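Local coordinates for protein enolase from the environmental genome shotgun sequencing of the Sargasso Sea (PDB 2QGY) that is of unknown function but, as a probable relative of mandelate racemase and muconate lactonizing enzyme in the enolase superfamily, binds a magnesium ion in its barrel domain, at residues A[128-141]-A[317-331]. Numbering follows the deposited sequence.
Sequences LTKSPKPNVPIYAT and VCSSIPNSEKAEIFP
Over one face of the Tyr-139 ring sits Glu-328, its CA 4.0 Å from the ring centroid in a CH-pi contact, while the Lys-326 carbonyl comes in at the ring edge. A second CH-pi contact puts Thr-141 CB over a face of the Phe-330 ring, offset toward the rim. With chi1 at -67°, Thr-141 OG1 lies beside its own backbone N and donates to the anti lone pair of Glu-328 OE2 at 2.6 Å, while CG2 lies against Phe-330 CE1 and CZ. The Glu-328 side chain lies about 6 Å from the bound magnesium ion; its OE2 also forms a salt bridge with Lys-169, which hydrogen-bonds Tyr-139 OH as well. On the sheet face opposite Tyr-139 and Glu-328, Ile-138 CG2 meets Ile-329 CG2 at 3.8 Å; just past strand 327-329, Pro-331 CG presses tightly on Ala-140 CB. Four backbone hydrogen bonds join the two strands in parallel, from Ala-327 N to Pro-137 O through to Thr-141 N to Ile-329 O. Farther back, Lys-133 NZ reaches Cys-318 O at 3.2 Å. Strands 135-141 and 327-329 are the first and last parallel strands of the barrel, so their pairing closes it; strand 168-170 continues it beyond 135-141, and helix 282-294 packs against Val-317 and Ile-321.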
# COMPACT_ATOMS: atom_id res chain seq x y z
N LEU A 128 -2.33 19.33 20.49
CA LEU A 128 -3.10 19.31 19.26
C LEU A 128 -4.08 20.46 19.16
O LEU A 128 -4.30 21.01 18.08
CB LEU A 128 -3.81 17.95 19.09
CG LEU A 128 -2.96 16.68 19.04
CD1 LEU A 128 -3.82 15.48 18.66
CD2 LEU A 128 -1.80 16.80 18.06
N THR A 129 -4.69 20.83 20.28
CA THR A 129 -5.62 21.95 20.29
C THR A 129 -5.56 22.67 21.62
O THR A 129 -5.13 22.09 22.63
CB THR A 129 -7.09 21.50 20.03
OG1 THR A 129 -7.92 22.65 19.88
CG2 THR A 129 -7.63 20.66 21.19
N LYS A 130 -6.01 23.92 21.75
CA LYS A 130 -5.84 24.62 23.07
C LYS A 130 -6.60 24.02 24.28
O LYS A 130 -6.09 23.98 25.40
CB LYS A 130 -6.16 26.11 22.97
CG LYS A 130 -5.62 26.96 24.13
CD LYS A 130 -6.60 28.06 24.54
CE LYS A 130 -5.95 29.09 25.46
NZ LYS A 130 -6.97 29.98 26.09
N SER A 131 -7.79 23.52 23.99
CA SER A 131 -8.89 23.17 24.89
C SER A 131 -9.53 21.87 24.41
O SER A 131 -10.64 21.87 23.88
CB SER A 131 -9.91 24.32 25.00
OG SER A 131 -9.26 25.54 25.36
N PRO A 132 -8.81 20.74 24.62
CA PRO A 132 -9.35 19.43 24.20
C PRO A 132 -10.53 19.00 25.05
O PRO A 132 -10.63 19.43 26.19
CB PRO A 132 -8.18 18.46 24.44
CG PRO A 132 -7.03 19.28 24.99
CD PRO A 132 -7.50 20.65 25.29
N LYS A 133 -11.41 18.15 24.51
CA LYS A 133 -12.45 17.55 25.32
C LYS A 133 -11.80 16.49 26.22
O LYS A 133 -10.96 15.71 25.76
CB LYS A 133 -13.59 16.96 24.47
CG LYS A 133 -14.13 17.89 23.37
CD LYS A 133 -15.34 17.27 22.62
CE LYS A 133 -14.97 16.04 21.77
NZ LYS A 133 -14.16 16.41 20.55
N PRO A 134 -12.10 16.49 27.52
CA PRO A 134 -11.51 15.48 28.41
C PRO A 134 -12.07 14.06 28.20
O PRO A 134 -11.38 13.07 28.48
CB PRO A 134 -11.87 16.00 29.81
CG PRO A 134 -13.14 16.78 29.59
CD PRO A 134 -12.94 17.46 28.26
N ASN A 135 -13.30 13.99 27.69
CA ASN A 135 -14.06 12.75 27.50
C ASN A 135 -14.21 12.44 26.00
O ASN A 135 -14.29 13.37 25.19
CB ASN A 135 -15.45 12.88 28.17
CG ASN A 135 -16.19 14.23 27.86
OD1 ASN A 135 -17.15 14.60 28.56
ND2 ASN A 135 -15.76 14.95 26.83
N VAL A 136 -14.27 11.16 25.64
CA VAL A 136 -14.43 10.84 24.22
C VAL A 136 -15.51 9.79 24.04
O VAL A 136 -15.36 8.69 24.55
CB VAL A 136 -13.09 10.31 23.63
CG1 VAL A 136 -13.31 9.71 22.19
CG2 VAL A 136 -12.06 11.42 23.66
N PRO A 137 -16.61 10.13 23.35
CA PRO A 137 -17.61 9.08 23.16
C PRO A 137 -17.03 7.86 22.43
O PRO A 137 -16.24 8.03 21.48
CB PRO A 137 -18.68 9.75 22.29
CG PRO A 137 -18.53 11.26 22.65
CD PRO A 137 -17.03 11.41 22.73
N ILE A 138 -17.42 6.67 22.86
CA ILE A 138 -16.95 5.43 22.23
C ILE A 138 -18.08 4.51 21.82
O ILE A 138 -19.20 4.65 22.29
CB ILE A 138 -15.96 4.66 23.17
CG1 ILE A 138 -16.52 4.52 24.59
CG2 ILE A 138 -14.61 5.37 23.24
CD1 ILE A 138 -17.41 3.34 24.84
N TYR A 139 -17.79 3.54 20.96
CA TYR A 139 -18.71 2.47 20.68
C TYR A 139 -17.88 1.18 20.68
O TYR A 139 -16.65 1.22 20.53
CB TYR A 139 -19.43 2.67 19.33
CG TYR A 139 -18.54 2.41 18.12
CD1 TYR A 139 -18.48 1.14 17.54
CD2 TYR A 139 -17.74 3.43 17.57
CE1 TYR A 139 -17.61 0.87 16.43
CE2 TYR A 139 -16.91 3.19 16.48
CZ TYR A 139 -16.84 1.91 15.92
OH TYR A 139 -16.03 1.69 14.83
N ALA A 140 -18.56 0.05 20.85
CA ALA A 140 -17.91 -1.24 20.95
C ALA A 140 -18.17 -2.09 19.74
O ALA A 140 -19.32 -2.24 19.28
CB ALA A 140 -18.38 -1.97 22.21
N THR A 141 -17.10 -2.69 19.23
CA THR A 141 -17.19 -3.58 18.09
C THR A 141 -17.28 -5.02 18.56
O THR A 141 -16.50 -5.46 19.40
CB THR A 141 -15.99 -3.40 17.15
OG1 THR A 141 -16.07 -2.11 16.56
CG2 THR A 141 -15.98 -4.44 16.05
N VAL A 317 -6.50 12.18 19.70
CA VAL A 317 -6.89 12.81 18.45
C VAL A 317 -8.37 13.18 18.49
O VAL A 317 -8.72 14.33 18.19
CB VAL A 317 -6.60 11.92 17.20
CG1 VAL A 317 -7.31 12.48 15.91
CG2 VAL A 317 -5.14 11.90 16.97
N CYS A 318 -9.22 12.23 18.89
CA CYS A 318 -10.67 12.46 18.91
C CYS A 318 -11.07 13.62 19.81
O CYS A 318 -12.00 14.36 19.48
CB CYS A 318 -11.44 11.21 19.32
SG CYS A 318 -11.43 9.94 18.04
N SER A 319 -10.36 13.76 20.93
CA SER A 319 -10.64 14.85 21.88
C SER A 319 -10.25 16.23 21.35
O SER A 319 -10.71 17.25 21.89
CB SER A 319 -9.96 14.58 23.22
OG SER A 319 -8.58 14.86 23.17
N SER A 320 -9.48 16.24 20.25
CA SER A 320 -8.88 17.46 19.75
C SER A 320 -9.51 17.95 18.45
O SER A 320 -9.16 19.01 17.97
CB SER A 320 -7.37 17.27 19.56
OG SER A 320 -7.08 16.66 18.32
N ILE A 321 -10.46 17.19 17.89
CA ILE A 321 -11.12 17.62 16.64
C ILE A 321 -12.62 17.90 16.84
O ILE A 321 -13.27 17.22 17.63
CB ILE A 321 -10.89 16.62 15.46
CG1 ILE A 321 -11.39 15.22 15.85
CG2 ILE A 321 -9.41 16.57 15.08
CD1 ILE A 321 -11.56 14.25 14.67
N PRO A 322 -13.18 18.91 16.13
CA PRO A 322 -14.60 19.26 16.32
C PRO A 322 -15.55 18.32 15.61
O PRO A 322 -16.75 18.31 15.94
CB PRO A 322 -14.70 20.65 15.70
CG PRO A 322 -13.66 20.68 14.65
CD PRO A 322 -12.53 19.80 15.16
N ASN A 323 -15.04 17.52 14.66
CA ASN A 323 -15.89 16.59 13.87
C ASN A 323 -15.59 15.10 14.11
O ASN A 323 -15.62 14.30 13.18
CB ASN A 323 -15.80 16.90 12.37
CG ASN A 323 -14.43 16.62 11.81
OD1 ASN A 323 -13.43 16.84 12.48
ND2 ASN A 323 -14.38 16.17 10.55
N SER A 324 -15.27 14.75 15.35
CA SER A 324 -15.11 13.35 15.70
C SER A 324 -16.47 12.67 15.79
O SER A 324 -17.45 13.27 16.28
CB SER A 324 -14.40 13.25 17.05
OG SER A 324 -15.24 13.76 18.07
N GLU A 325 -16.54 11.43 15.32
CA GLU A 325 -17.67 10.59 15.63
C GLU A 325 -17.22 9.70 16.78
O GLU A 325 -16.11 9.87 17.27
CB GLU A 325 -18.09 9.73 14.42
CG GLU A 325 -19.38 10.18 13.79
CD GLU A 325 -20.60 9.93 14.66
OE1 GLU A 325 -21.71 10.24 14.20
OE2 GLU A 325 -20.48 9.41 15.79
N LYS A 326 -18.05 8.75 17.17
CA LYS A 326 -17.70 7.83 18.24
C LYS A 326 -16.46 7.00 17.86
O LYS A 326 -16.31 6.60 16.71
CB LYS A 326 -18.89 6.95 18.56
CG LYS A 326 -20.04 7.74 19.21
CD LYS A 326 -21.23 6.86 19.35
CE LYS A 326 -22.25 7.21 18.28
NZ LYS A 326 -22.60 8.69 18.35
N ALA A 327 -15.57 6.83 18.85
CA ALA A 327 -14.29 6.16 18.68
C ALA A 327 -14.38 4.68 18.96
O ALA A 327 -15.06 4.27 19.90
CB ALA A 327 -13.25 6.82 19.61
N GLU A 328 -13.68 3.86 18.16
CA GLU A 328 -13.87 2.42 18.20
C GLU A 328 -13.08 1.73 19.33
O GLU A 328 -11.86 1.97 19.49
CB GLU A 328 -13.40 1.81 16.87
CG GLU A 328 -13.60 0.31 16.84
CD GLU A 328 -13.34 -0.30 15.46
OE1 GLU A 328 -12.46 0.23 14.75
OE2 GLU A 328 -14.04 -1.27 15.09
N ILE A 329 -13.76 0.91 20.12
CA ILE A 329 -13.08 0.05 21.11
C ILE A 329 -13.45 -1.41 20.89
O ILE A 329 -14.54 -1.72 20.43
CB ILE A 329 -13.37 0.47 22.58
CG1 ILE A 329 -14.83 0.25 22.92
CG2 ILE A 329 -12.95 1.93 22.87
CD1 ILE A 329 -15.03 -0.30 24.32
N PHE A 330 -12.51 -2.31 21.20
CA PHE A 330 -12.75 -3.74 21.22
C PHE A 330 -12.74 -4.11 22.69
O PHE A 330 -11.68 -4.16 23.30
CB PHE A 330 -11.64 -4.50 20.48
CG PHE A 330 -11.82 -4.49 19.01
CD1 PHE A 330 -12.32 -5.60 18.34
CD2 PHE A 330 -11.50 -3.35 18.27
CE1 PHE A 330 -12.49 -5.57 16.96
CE2 PHE A 330 -11.67 -3.31 16.88
CZ PHE A 330 -12.17 -4.43 16.23
N PRO A 331 -13.94 -4.26 23.28
CA PRO A 331 -13.97 -4.49 24.72
C PRO A 331 -13.16 -5.72 25.12
O PRO A 331 -12.52 -5.68 26.17
CB PRO A 331 -15.46 -4.70 25.01
CG PRO A 331 -16.15 -3.87 23.97
CD PRO A 331 -15.30 -4.19 22.71
O HOH W 1 -10.88 21.52 18.52
O HOH W 2 -15.52 10.27 19.82